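Local structure of uncharacterized protein (Bacteroides caccae, 4R4K) at residues L135-T138 with I139-K143. The protein is of unknown function but adopts a cystatin-like fold and belongs to a family within the NTF2 clan. Residues are numbered along the deposited sequence; the frame is centred on the assembly and turned at random.
Sequences LKQT and IQQVK
Gln141 lies back over the preceding turn of helix and meets Gln137, one turn earlier. Its CB sits 3.4 Å from Thr138 O. Gln141 CG, placed anti to the carbonyl carbon (chi1 -72°), comes within 3.3 Å of Gln137 O, the same oxygen that accepts the backbone bond from Gln141 N at 2.9 Å. Beyond CG the chain runs extended: CD still passes near that carbonyl, OE1 comes alongside Thr138 CA, and Gln141 NE2 ends 3.9 Å from Gln137 CG. Gln137 bends at chi2 (43°), which brings its own NE2 to 3.9 Å from Gln141 CG. Each amide nitrogen thus lies against the CG methylene of the other residue, with the two amide planes 65° apart. With an alanine here CG and the amide are gone, which would probably uncover Gln137 O on this side and leave the Gln137 amide freer to turn. Gln137 OE1 rests 3.9 Å from Gln140 CB, while Gln140 NE2 is hydrogen-bonded to Glu144 further along the helix. Round the helix, Ile139 CD1 packs 3.9 Å from Leu135 CG, and Leu135 CD1 touches the same methyl. Thr138 OG1 bonds back to Glu134 O, while Val142 CG2 lies 3.4 Å from Thr138 O. Leu135, Thr138 and Val142 are buried against loop residues Tyr126, Leu130 and Trp125, whereas Lys136 and Gln137 are exposed. Successive i to i+4 backbone bonds and this division into buried and exposed faces mark an amphipathic alpha-helix, here the first turns of the C-terminal helix 135-152 in a cystatin-like fold.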
# COMPACT_ATOMS: atom_id res chain seq x y z
N LEU A 135 2.25 -10.47 14.74
CA LEU A 135 1.23 -10.06 13.75
C LEU A 135 0.03 -9.35 14.40
O LEU A 135 -0.34 -8.24 14.01
CB LEU A 135 0.75 -11.23 12.90
CG LEU A 135 -0.33 -10.85 11.86
CD1 LEU A 135 0.17 -9.75 10.92
CD2 LEU A 135 -0.75 -12.06 11.05
N LYS A 136 -0.53 -9.93 15.45
CA LYS A 136 -1.69 -9.30 16.11
C LYS A 136 -1.42 -7.88 16.61
O LYS A 136 -2.22 -6.94 16.39
CB LYS A 136 -2.20 -10.17 17.26
CG LYS A 136 -3.52 -9.71 17.87
CD LYS A 136 -4.20 -10.79 18.72
CE LYS A 136 -5.54 -11.22 18.10
NZ LYS A 136 -6.39 -12.03 19.02
N GLN A 137 -0.29 -7.69 17.27
CA GLN A 137 0.06 -6.37 17.78
C GLN A 137 0.40 -5.39 16.64
O GLN A 137 0.17 -4.20 16.76
CB GLN A 137 1.19 -6.45 18.80
CG GLN A 137 1.45 -5.13 19.56
CD GLN A 137 0.19 -4.38 20.04
OE1 GLN A 137 -0.78 -4.98 20.52
NE2 GLN A 137 0.21 -3.05 19.90
N THR A 138 0.98 -5.89 15.56
CA THR A 138 1.25 -5.06 14.39
C THR A 138 -0.05 -4.53 13.79
O THR A 138 -0.16 -3.35 13.45
CB THR A 138 2.05 -5.83 13.34
OG1 THR A 138 3.28 -6.20 13.94
CG2 THR A 138 2.34 -5.00 12.09
N ILE A 139 -1.02 -5.41 13.66
CA ILE A 139 -2.33 -5.01 13.17
C ILE A 139 -2.95 -3.91 14.06
O ILE A 139 -3.52 -2.96 13.57
CB ILE A 139 -3.26 -6.23 13.02
CG1 ILE A 139 -2.75 -7.14 11.89
CG2 ILE A 139 -4.68 -5.78 12.75
CD1 ILE A 139 -3.40 -8.51 11.84
N GLN A 140 -2.78 -4.04 15.37
CA GLN A 140 -3.26 -3.02 16.30
C GLN A 140 -2.49 -1.70 16.12
O GLN A 140 -3.08 -0.63 16.25
CB GLN A 140 -3.16 -3.53 17.75
CG GLN A 140 -3.56 -2.50 18.82
CD GLN A 140 -5.01 -2.04 18.71
OE1 GLN A 140 -5.89 -2.80 18.30
NE2 GLN A 140 -5.26 -0.79 19.06
N GLN A 141 -1.18 -1.77 15.87
CA GLN A 141 -0.38 -0.56 15.60
C GLN A 141 -0.89 0.15 14.35
O GLN A 141 -0.99 1.39 14.31
CB GLN A 141 1.10 -0.90 15.46
CG GLN A 141 1.76 -1.26 16.77
CD GLN A 141 3.12 -1.92 16.61
OE1 GLN A 141 3.69 -1.97 15.52
NE2 GLN A 141 3.66 -2.43 17.72
N VAL A 142 -1.20 -0.63 13.32
CA VAL A 142 -1.78 -0.08 12.09
C VAL A 142 -3.12 0.59 12.36
O VAL A 142 -3.40 1.69 11.88
CB VAL A 142 -1.90 -1.17 11.00
CG1 VAL A 142 -2.76 -0.68 9.83
CG2 VAL A 142 -0.52 -1.59 10.54
N LYS A 143 -3.95 -0.04 13.18
CA LYS A 143 -5.20 0.59 13.60
C LYS A 143 -5.00 1.97 14.26
O LYS A 143 -5.76 2.92 14.02
CB LYS A 143 -5.93 -0.32 14.58
CG LYS A 143 -7.28 0.24 15.01
CD LYS A 143 -8.01 -0.67 15.97
CE LYS A 143 -9.32 -0.06 16.38
NZ LYS A 143 -10.22 -1.06 17.01